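PDB 2CV8: tRNA-splicing endonuclease from Sulfolobus tokodaii, which probably excises introns from precursor tRNA, cutting both splice sites to leave 2',3'-cyclic phosphate and 5'-hydroxyl ends. Local coordinates for residues 13-16 with 17-21; 142-145 with 146-149; 76-79 with 80-84; 95-99 with 100-104; 53-56 with 57-61. One frame throughout, in Å; residues are numbered along the deposited sequence.

Contact 1 (13-16 with 17-21); sequences KNIE and DARLI
Asn14 OD1 accepts the backbone N-H of Asp17 across 2.5 Å, a very short bond whose exact length should not be pressed at this resolution, although it is straight, with an angle of 165° at the hydrogen. The amide reaches that N-H because CG stands anti to the backbone nitrogen (chi1 171°), which directs OD1 to the first turn of the helix. The backbone of Asn14 takes part as well: its O receives Ala18 N at 2.8 Å, the first i to i+4 bond. One residue on, Arg19 N meets Ile15 O at 2.8 Å, and Leu20 N meets Glu16 O at 2.9 Å. The OD1 bond, from the residue just before the helix, marks Asn14 as the N-cap of helix 15-25, in the N-terminal domain. Replacing Asn14 with an alanine would probably leave Asp17 N without its capping acceptor and let the first turn fray. Beside the cap, the Asp17 carboxylate crosses the Asn14 side chain at about a right angle, with the amide and carboxylate planes 46° apart. Packing takes over on the flank carrying Ile15 and Arg19, whose side chains lie side by side and point the same way. Ile15 CG2 sits over one face of the guanidinium, 3.7 Å from Arg19 NE. The arginine chain runs extended from CG, and NE donates to Ile42 O in a loop later in the chain. On another flank, Ala18 and Ile21 rest on Ile12 of strand 9-12.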
# COMPACT_ATOMS: atom_id res chain seq x y z
N LYS B 13 -1.99 -18.95 34.09
CA LYS B 13 -2.76 -18.98 35.33
C LYS B 13 -2.09 -18.37 36.56
O LYS B 13 -2.76 -17.81 37.42
CB LYS B 13 -3.20 -20.41 35.64
CG LYS B 13 -2.07 -21.43 35.63
CD LYS B 13 -2.60 -22.84 35.43
CE LYS B 13 -3.27 -22.99 34.06
NZ LYS B 13 -3.70 -24.39 33.75
N ASN B 14 -0.77 -18.48 36.66
CA ASN B 14 -0.04 -17.92 37.79
C ASN B 14 0.13 -16.41 37.62
O ASN B 14 0.71 -15.96 36.63
CB ASN B 14 1.34 -18.59 37.91
CG ASN B 14 2.23 -17.91 38.94
OD1 ASN B 14 2.55 -16.73 38.81
ND2 ASN B 14 2.63 -18.66 39.95
N ILE B 15 -0.35 -15.62 38.59
CA ILE B 15 -0.23 -14.16 38.51
C ILE B 15 1.20 -13.61 38.55
O ILE B 15 1.48 -12.58 37.93
CB ILE B 15 -1.08 -13.47 39.61
CG1 ILE B 15 -2.56 -13.65 39.31
CG2 ILE B 15 -0.75 -11.98 39.66
CD1 ILE B 15 -3.46 -12.81 40.18
N GLU B 16 2.09 -14.25 39.29
CA GLU B 16 3.48 -13.79 39.33
C GLU B 16 4.05 -13.97 37.93
O GLU B 16 4.58 -13.02 37.33
CB GLU B 16 4.31 -14.62 40.32
CG GLU B 16 3.95 -14.42 41.78
CD GLU B 16 4.84 -15.22 42.70
OE1 GLU B 16 6.07 -15.00 42.68
OE2 GLU B 16 4.32 -16.08 43.44
N ASP B 17 3.93 -15.19 37.42
CA ASP B 17 4.41 -15.53 36.08
C ASP B 17 3.80 -14.56 35.08
O ASP B 17 4.49 -14.05 34.20
CB ASP B 17 4.00 -16.96 35.73
CG ASP B 17 4.80 -18.00 36.49
OD1 ASP B 17 5.05 -17.80 37.69
OD2 ASP B 17 5.16 -19.04 35.88
N ALA B 18 2.50 -14.33 35.23
CA ALA B 18 1.77 -13.41 34.37
C ALA B 18 2.44 -12.03 34.39
O ALA B 18 2.92 -11.56 33.37
CB ALA B 18 0.33 -13.29 34.82
N ARG B 19 2.47 -11.40 35.56
CA ARG B 19 3.07 -10.08 35.71
C ARG B 19 4.51 -10.00 35.20
O ARG B 19 4.95 -8.94 34.75
CB ARG B 19 3.05 -9.65 37.18
CG ARG B 19 1.67 -9.28 37.68
CD ARG B 19 1.69 -8.95 39.16
NE ARG B 19 0.40 -8.45 39.62
CZ ARG B 19 0.13 -8.13 40.88
NH1 ARG B 19 1.06 -8.27 41.81
NH2 ARG B 19 -1.07 -7.67 41.21
N LEU B 20 5.24 -11.11 35.28
CA LEU B 20 6.62 -11.14 34.81
C LEU B 20 6.67 -11.15 33.28
O LEU B 20 7.37 -10.35 32.66
CB LEU B 20 7.35 -12.36 35.37
CG LEU B 20 7.44 -12.44 36.89
CD1 LEU B 20 8.26 -13.65 37.30
CD2 LEU B 20 8.08 -11.16 37.44
N ILE B 21 5.91 -12.06 32.69
CA ILE B 21 5.84 -12.18 31.24
C ILE B 21 5.38 -10.86 30.62
O ILE B 21 5.81 -10.48 29.53
CB ILE B 21 4.86 -13.30 30.83
CG1 ILE B 21 5.35 -14.65 31.38
CG2 ILE B 21 4.73 -13.37 29.31
CD1 ILE B 21 4.38 -15.80 31.22

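Contact 2 (142-145 with 146-149); sequences NEIL and GFGR
Ile144 O is gripped by two N-H groups of the next turn: Gly148 N at 3.2 Å, in a fairly straight bond of 164° at the hydrogen, and Phe147 N at 3.1 Å, in a weak and strongly bent one. The main partner of Phe147 N is Glu143 O, at 2.8 Å. This is the backbone ladder of helix 141-151, in the catalytic C-terminal domain, and Gly146 N extends it with a 3.0 Å bond to Asn142 O in which the donor lies above the carbonyl plane. Glu143 O lies over one face of Phe147, 3.5 Å from CG, while Ile144 meets the ring more loosely, its CG1 4.5 Å from Phe147 CD1. Both apolar residues rest on Ile139 of strand 138-140, and Ile144 packs on Ile173 of the second subunit. Leu145 adds to that interface by touching Arg171 of the second subunit. Arg149 leaves the backbone with CG anti to N (chi1 -178°) and then bends at chi3, which turns its guanidinium back along the helix. One face of that group covers the backbone of the preceding turn, with Gly146 CA 3.6 Å above its plane, over the centre.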
# COMPACT_ATOMS: atom_id res chain seq x y z
N ASN B 142 -10.16 -2.51 -3.98
CA ASN B 142 -11.09 -2.31 -2.88
C ASN B 142 -10.41 -2.54 -1.54
O ASN B 142 -10.72 -1.86 -0.57
CB ASN B 142 -12.30 -3.23 -3.03
CG ASN B 142 -13.11 -2.89 -4.27
OD1 ASN B 142 -13.56 -1.75 -4.43
ND2 ASN B 142 -13.31 -3.87 -5.14
N GLU B 143 -9.48 -3.49 -1.51
CA GLU B 143 -8.72 -3.77 -0.29
C GLU B 143 -7.70 -2.66 -0.09
O GLU B 143 -7.54 -2.13 1.02
CB GLU B 143 -7.99 -5.10 -0.40
CG GLU B 143 -8.88 -6.31 -0.51
CD GLU B 143 -8.09 -7.58 -0.75
OE1 GLU B 143 -7.27 -7.61 -1.70
OE2 GLU B 143 -8.28 -8.55 0.01
N ILE B 144 -7.01 -2.31 -1.18
CA ILE B 144 -6.01 -1.25 -1.13
C ILE B 144 -6.70 0.03 -0.68
O ILE B 144 -6.13 0.81 0.08
CB ILE B 144 -5.30 -1.06 -2.51
CG1 ILE B 144 -4.34 -2.21 -2.76
CG2 ILE B 144 -4.51 0.27 -2.54
CD1 ILE B 144 -3.48 -2.01 -4.02
N LEU B 145 -7.92 0.26 -1.16
CA LEU B 145 -8.66 1.45 -0.75
C LEU B 145 -9.03 1.30 0.73
O LEU B 145 -9.07 2.29 1.46
CB LEU B 145 -9.91 1.61 -1.61
CG LEU B 145 -9.67 2.02 -3.07
CD1 LEU B 145 -10.97 1.98 -3.86
CD2 LEU B 145 -9.08 3.41 -3.11
N GLY B 146 -9.28 0.07 1.17
CA GLY B 146 -9.62 -0.16 2.56
C GLY B 146 -8.41 0.11 3.44
O GLY B 146 -8.54 0.49 4.60
N PHE B 147 -7.22 -0.10 2.87
CA PHE B 147 -5.96 0.14 3.56
C PHE B 147 -5.90 1.63 3.88
O PHE B 147 -5.96 2.02 5.05
CB PHE B 147 -4.77 -0.22 2.66
CG PHE B 147 -4.43 -1.70 2.62
CD1 PHE B 147 -3.57 -2.19 1.63
CD2 PHE B 147 -4.92 -2.58 3.58
CE1 PHE B 147 -3.20 -3.53 1.61
CE2 PHE B 147 -4.56 -3.94 3.56
CZ PHE B 147 -3.69 -4.41 2.57
N GLY B 148 -5.78 2.45 2.84
CA GLY B 148 -5.70 3.89 2.99
C GLY B 148 -6.86 4.54 3.73
O GLY B 148 -6.93 5.77 3.84
N ARG B 149 -7.76 3.71 4.23
CA ARG B 149 -8.94 4.15 4.97
C ARG B 149 -8.62 4.03 6.45
O ARG B 149 -8.95 4.91 7.24
CB ARG B 149 -10.13 3.24 4.61
CG ARG B 149 -11.47 3.57 5.26
CD ARG B 149 -12.51 2.55 4.82
NE ARG B 149 -12.56 2.42 3.36
CZ ARG B 149 -12.90 1.31 2.72
NH1 ARG B 149 -13.22 0.21 3.40
NH2 ARG B 149 -12.91 1.28 1.39

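Contact 3 (76-79 with 80-84); sequences LYQI and GVTQI
Val81 packs on the turn before it through CB and one methyl. Its CB lies 3.4 Å from Gln78 O. Beyond it CG2, which stands anti to the carbonyl carbon, reaches back over the preceding turn, 3.5 Å from Tyr77 O and 3.8 Å from Tyr77 CE2. The two side chains cross at a slant, the methyl meeting the ring obliquely. Tyr77 has CG anti to its backbone nitrogen (chi1 -171°), which brings its ring within reach of that methyl, and the ring also makes an edge-to-face pair with Phe87. Since Val81 itself touches Phe87 and Arg88, this flank of helix 73-83 packs against helix 87-99. Next round the helix, Thr82 N donates to Gln78 O at 3.1 Å, and Thr82 OG1 adds a weak, longer bond to the same oxygen. Ile79 and Gln83 run side by side in the same direction, with Ile79 CG2 3.6 Å from Gln83 CG. Leu76, by contrast, packs on Leu50, Val54 and Val57 of helix 50-58. The chemistry is thus that of an amphipathic helix: carbon against carbon where neighbouring helices press, and hydroxyl and amide groups at the exposed Gln78, Thr82 and Gln83.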
# COMPACT_ATOMS: atom_id res chain seq x y z
N LEU B 76 4.03 -26.11 18.34
CA LEU B 76 3.24 -24.91 18.54
C LEU B 76 3.10 -24.16 17.24
O LEU B 76 2.01 -23.73 16.88
CB LEU B 76 3.88 -24.02 19.59
CG LEU B 76 3.32 -24.23 21.00
CD1 LEU B 76 4.14 -23.44 22.01
CD2 LEU B 76 1.87 -23.79 21.01
N TYR B 77 4.21 -24.00 16.53
CA TYR B 77 4.17 -23.29 15.25
C TYR B 77 3.14 -23.98 14.35
O TYR B 77 2.27 -23.33 13.78
CB TYR B 77 5.54 -23.33 14.57
CG TYR B 77 5.62 -22.44 13.34
CD1 TYR B 77 5.98 -21.10 13.45
CD2 TYR B 77 5.31 -22.94 12.08
CE1 TYR B 77 6.03 -20.28 12.33
CE2 TYR B 77 5.35 -22.13 10.95
CZ TYR B 77 5.71 -20.80 11.08
OH TYR B 77 5.73 -19.99 9.97
N GLN B 78 3.25 -25.30 14.24
CA GLN B 78 2.32 -26.05 13.41
C GLN B 78 0.88 -25.81 13.83
O GLN B 78 -0.01 -25.70 12.98
CB GLN B 78 2.64 -27.54 13.46
CG GLN B 78 1.66 -28.37 12.64
CD GLN B 78 1.58 -27.92 11.18
OE1 GLN B 78 0.52 -27.98 10.57
NE2 GLN B 78 2.71 -27.49 10.63
N ILE B 79 0.63 -25.73 15.14
CA ILE B 79 -0.72 -25.49 15.63
C ILE B 79 -1.18 -24.11 15.17
O ILE B 79 -2.34 -23.94 14.80
CB ILE B 79 -0.80 -25.55 17.16
CG1 ILE B 79 -0.51 -26.97 17.63
CG2 ILE B 79 -2.17 -25.11 17.64
CD1 ILE B 79 -0.51 -27.12 19.13
N GLY B 80 -0.27 -23.15 15.21
CA GLY B 80 -0.60 -21.80 14.78
C GLY B 80 -1.06 -21.83 13.33
O GLY B 80 -2.07 -21.20 12.98
N VAL B 81 -0.34 -22.56 12.49
CA VAL B 81 -0.68 -22.67 11.08
C VAL B 81 -2.10 -23.20 10.92
O VAL B 81 -2.86 -22.68 10.10
CB VAL B 81 0.27 -23.62 10.34
CG1 VAL B 81 -0.19 -23.78 8.90
CG2 VAL B 81 1.69 -23.08 10.38
N THR B 82 -2.44 -24.22 11.69
CA THR B 82 -3.78 -24.82 11.64
C THR B 82 -4.89 -23.93 12.21
O THR B 82 -5.95 -23.76 11.59
CB THR B 82 -3.81 -26.17 12.40
OG1 THR B 82 -2.90 -27.09 11.78
CG2 THR B 82 -5.19 -26.77 12.35
N GLN B 83 -4.65 -23.37 13.39
CA GLN B 83 -5.63 -22.53 14.06
C GLN B 83 -5.79 -21.09 13.55
O GLN B 83 -6.90 -20.63 13.32
CB GLN B 83 -5.32 -22.47 15.56
CG GLN B 83 -5.22 -23.82 16.23
CD GLN B 83 -6.43 -24.68 15.94
OE1 GLN B 83 -7.56 -24.25 16.14
NE2 GLN B 83 -6.19 -25.90 15.46
N ILE B 84 -4.67 -20.40 13.38
CA ILE B 84 -4.68 -19.00 12.95
C ILE B 84 -4.46 -18.72 11.46
O ILE B 84 -3.45 -19.11 10.88
CB ILE B 84 -3.62 -18.19 13.77
CG1 ILE B 84 -4.20 -17.79 15.13
CG2 ILE B 84 -3.19 -16.95 13.01
CD1 ILE B 84 -4.49 -18.93 16.07

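Contact 4 (95-99 with 100-104); sequences EDLRE and KGYVV
Arg98 and Val104 slide past each other in opposite directions, the arginine running out from the last helical turn over the strand that follows. Its chain bends at chi2 (79°), which lays one face of the guanidinium on the backbone: Val103 CA sits 4.0 Å above the plane, over its centre. Val103 CG1 lies 3.8 Å from Arg98 NH2, and the guanidinium also makes a cation-pi contact with Tyr27. Leu97 also meets the strand, its CB 3.8 Å from Val104 CG2. Tyr102 turns an edge to the helix, with Leu97 O near the ring plane and 3.3 Å from CD1. Asp96 and Lys100 cross at a slant. The extended lysine brings NZ to the syn side of Asp96 OD1, 3.1 Å away and 16° out of the carboxylate plane, in a salt bridge. Each end has a second partner, since OD1 accepts Tyr172 OH and NZ pairs with the C-terminal carboxylate of Met180 of the second subunit. Two backbone bonds close the helix: Gly101 N to Arg98 O at 2.9 Å and Tyr102 N to Leu97 O at 3.2 Å. With the positive phi of Gly101 (96°) they define a Schellman motif, which ends helix 87-99 and leads into strand 103-106, outermost in the sheet of this chain, where Val103 is backbone-bonded to Tyr117, a predicted active-site residue.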
# COMPACT_ATOMS: atom_id res chain seq x y z
N GLU B 95 7.66 -11.61 14.80
CA GLU B 95 9.01 -11.99 15.20
C GLU B 95 10.07 -10.99 14.75
O GLU B 95 10.86 -10.51 15.56
CB GLU B 95 9.34 -13.36 14.62
CG GLU B 95 10.70 -13.87 15.00
CD GLU B 95 11.04 -15.13 14.25
OE1 GLU B 95 11.12 -15.07 13.00
OE2 GLU B 95 11.22 -16.19 14.90
N ASP B 96 10.08 -10.68 13.45
CA ASP B 96 11.04 -9.75 12.88
C ASP B 96 11.00 -8.42 13.61
O ASP B 96 12.04 -7.88 13.98
CB ASP B 96 10.74 -9.55 11.40
CG ASP B 96 11.76 -8.65 10.69
OD1 ASP B 96 11.45 -7.45 10.46
OD2 ASP B 96 12.86 -9.13 10.36
N LEU B 97 9.81 -7.90 13.81
CA LEU B 97 9.67 -6.63 14.49
C LEU B 97 10.07 -6.75 15.94
O LEU B 97 10.74 -5.87 16.50
CB LEU B 97 8.24 -6.11 14.37
CG LEU B 97 7.88 -5.57 12.99
CD1 LEU B 97 6.52 -4.89 13.04
CD2 LEU B 97 8.93 -4.58 12.53
N ARG B 98 9.66 -7.84 16.57
CA ARG B 98 9.98 -8.05 17.97
C ARG B 98 11.49 -8.22 18.12
O ARG B 98 12.12 -7.64 19.01
CB ARG B 98 9.25 -9.30 18.47
CG ARG B 98 8.95 -9.26 19.93
CD ARG B 98 7.73 -8.40 20.23
NE ARG B 98 7.79 -7.90 21.60
CZ ARG B 98 6.74 -7.52 22.32
NH1 ARG B 98 5.52 -7.57 21.82
NH2 ARG B 98 6.91 -7.07 23.55
N GLU B 99 12.09 -8.99 17.21
CA GLU B 99 13.52 -9.24 17.24
C GLU B 99 14.32 -7.96 17.05
O GLU B 99 15.46 -7.86 17.50
CB GLU B 99 13.89 -10.25 16.15
CG GLU B 99 15.14 -11.05 16.45
CD GLU B 99 14.99 -11.95 17.67
OE1 GLU B 99 16.00 -12.53 18.11
OE2 GLU B 99 13.87 -12.07 18.20
N LYS B 100 13.71 -6.99 16.39
CA LYS B 100 14.35 -5.70 16.15
C LYS B 100 14.18 -4.75 17.33
O LYS B 100 14.62 -3.61 17.28
CB LYS B 100 13.80 -5.04 14.87
CG LYS B 100 14.37 -5.64 13.61
CD LYS B 100 13.79 -5.04 12.35
CE LYS B 100 14.31 -5.79 11.12
NZ LYS B 100 13.68 -5.34 9.86
N GLY B 101 13.51 -5.23 18.38
CA GLY B 101 13.35 -4.40 19.55
C GLY B 101 12.07 -3.60 19.73
O GLY B 101 11.93 -2.91 20.73
N TYR B 102 11.16 -3.67 18.77
CA TYR B 102 9.91 -2.93 18.91
C TYR B 102 9.00 -3.72 19.86
O TYR B 102 9.21 -4.91 20.09
CB TYR B 102 9.18 -2.78 17.57
CG TYR B 102 9.92 -2.02 16.49
CD1 TYR B 102 10.93 -2.63 15.75
CD2 TYR B 102 9.57 -0.70 16.17
CE1 TYR B 102 11.58 -1.94 14.72
CE2 TYR B 102 10.21 -0.02 15.13
CZ TYR B 102 11.21 -0.64 14.41
OH TYR B 102 11.84 0.03 13.37
N VAL B 103 8.03 -3.03 20.44
CA VAL B 103 7.05 -3.67 21.30
C VAL B 103 5.85 -3.81 20.36
O VAL B 103 5.31 -2.82 19.87
CB VAL B 103 6.71 -2.79 22.52
CG1 VAL B 103 5.64 -3.44 23.38
CG2 VAL B 103 7.95 -2.60 23.34
N VAL B 104 5.47 -5.05 20.08
CA VAL B 104 4.38 -5.34 19.17
C VAL B 104 3.08 -5.76 19.85
O VAL B 104 3.04 -6.74 20.58
CB VAL B 104 4.80 -6.46 18.20
CG1 VAL B 104 3.72 -6.71 17.16
CG2 VAL B 104 6.13 -6.10 17.57

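Contact 5 (53-56 with 57-61); sequences GVYL and VKKGK
Tyr55 presents one face of its ring to the aliphatic part of Lys59, one turn on. Lys59 CG stands 3.7 Å from the ring centroid and only 14° off the normal, a CH-pi contact. Lys59 CD continues across the same face toward the phenol end, 3.6 Å from CZ. The lysine can hug the ring because it bends at both chi2 and chi3, while Tyr55 has CG anti to its N (chi1 -178°). Beyond the ring the two polar ends converge on one carboxylate: Tyr55 OH bonds to Glu99 OE2 and Lys59 NZ forms a salt bridge with Glu99 OE1. Putting an alanine at Tyr55 would probably leave Lys59 without its aromatic support and Glu99 OE2 without the hydroxyl. The pair sits where helix 50-58 ends in a Schellman motif. Gly60 takes a positive phi of 70°, Lys61 N reaches back to Leu56 O at 3.0 Å, and Gly60 N bonds to Val57 O at 2.7 Å. Earlier, Val57 N bonds to Gly53 O at 2.9 Å and Lys58 N to Val54 O at 3.1 Å. Leu56 packs against helix 15-25 and Val57 against helix 73-83.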
# COMPACT_ATOMS: atom_id res chain seq x y z
N GLY B 53 2.91 -16.57 22.14
CA GLY B 53 3.40 -17.77 22.79
C GLY B 53 4.51 -18.47 22.03
O GLY B 53 5.51 -18.88 22.61
N VAL B 54 4.32 -18.62 20.72
CA VAL B 54 5.31 -19.27 19.89
C VAL B 54 6.61 -18.48 19.94
O VAL B 54 7.70 -19.05 19.99
CB VAL B 54 4.79 -19.42 18.42
CG1 VAL B 54 5.90 -19.97 17.51
CG2 VAL B 54 3.60 -20.37 18.38
N TYR B 55 6.50 -17.15 19.95
CA TYR B 55 7.69 -16.31 20.01
C TYR B 55 8.44 -16.53 21.32
O TYR B 55 9.64 -16.85 21.32
CB TYR B 55 7.33 -14.82 19.90
CG TYR B 55 8.54 -13.92 19.91
CD1 TYR B 55 9.53 -14.04 18.93
CD2 TYR B 55 8.73 -12.97 20.92
CE1 TYR B 55 10.67 -13.25 18.96
CE2 TYR B 55 9.87 -12.17 20.96
CZ TYR B 55 10.84 -12.32 19.97
OH TYR B 55 11.98 -11.56 19.98
N LEU B 56 7.72 -16.38 22.44
CA LEU B 56 8.30 -16.57 23.76
C LEU B 56 8.93 -17.95 23.95
O LEU B 56 9.99 -18.08 24.57
CB LEU B 56 7.25 -16.33 24.84
CG LEU B 56 6.77 -14.87 24.92
CD1 LEU B 56 5.73 -14.74 26.03
CD2 LEU B 56 7.96 -13.95 25.18
N VAL B 57 8.28 -18.98 23.42
CA VAL B 57 8.83 -20.32 23.52
C VAL B 57 10.18 -20.33 22.81
O VAL B 57 11.19 -20.76 23.37
CB VAL B 57 7.91 -21.35 22.87
CG1 VAL B 57 8.69 -22.63 22.59
CG2 VAL B 57 6.71 -21.64 23.78
N LYS B 58 10.19 -19.85 21.57
CA LYS B 58 11.41 -19.81 20.78
C LYS B 58 12.48 -19.00 21.49
O LYS B 58 13.67 -19.26 21.33
CB LYS B 58 11.11 -19.18 19.42
CG LYS B 58 12.31 -19.06 18.49
CD LYS B 58 12.03 -18.02 17.41
CE LYS B 58 13.21 -17.81 16.48
NZ LYS B 58 13.41 -18.94 15.54
N LYS B 59 12.07 -18.02 22.29
CA LYS B 59 13.02 -17.18 23.01
C LYS B 59 13.47 -17.83 24.31
O LYS B 59 14.27 -17.26 25.06
CB LYS B 59 12.39 -15.81 23.34
CG LYS B 59 11.99 -14.97 22.14
CD LYS B 59 13.13 -14.81 21.12
CE LYS B 59 14.35 -14.18 21.74
NZ LYS B 59 15.38 -13.89 20.70
N GLY B 60 12.93 -19.03 24.57
CA GLY B 60 13.29 -19.77 25.77
C GLY B 60 12.75 -19.14 27.04
O GLY B 60 13.08 -19.57 28.14
N LYS B 61 11.93 -18.11 26.89
CA LYS B 61 11.35 -17.44 28.04
C LYS B 61 10.03 -18.05 28.48
O LYS B 61 9.39 -17.57 29.41
CB LYS B 61 11.14 -15.95 27.72
CG LYS B 61 12.37 -15.08 27.91
CD LYS B 61 13.36 -15.21 26.78
CE LYS B 61 14.46 -14.16 26.90
NZ LYS B 61 15.36 -14.12 25.70

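How the contacts relate
Along the chain the order is contact 1, 5, 3, 4, 2, each closing before the next opens. Contact 5, on helix 50-58, has three of the others as neighbours: Leu56 CD1 meets Ile21 CG2 of contact 1 at 3.7 Å, Val54 CG2 comes within 4.1 Å of Tyr77 N of contact 3, and Tyr55 packs on Arg98 of contact 4. Its centre is 13 to 15 Å from theirs. The contact with 95-104 joins the N-terminal domain to helix 87-99 of the catalytic domain. Contact 2 stands apart, its centre 39 Å from that of contact 1, on the opposite side of the chain's centre. Contacts 2 and 4 both touch the second subunit, so the catalytic domain carries these dimer contacts.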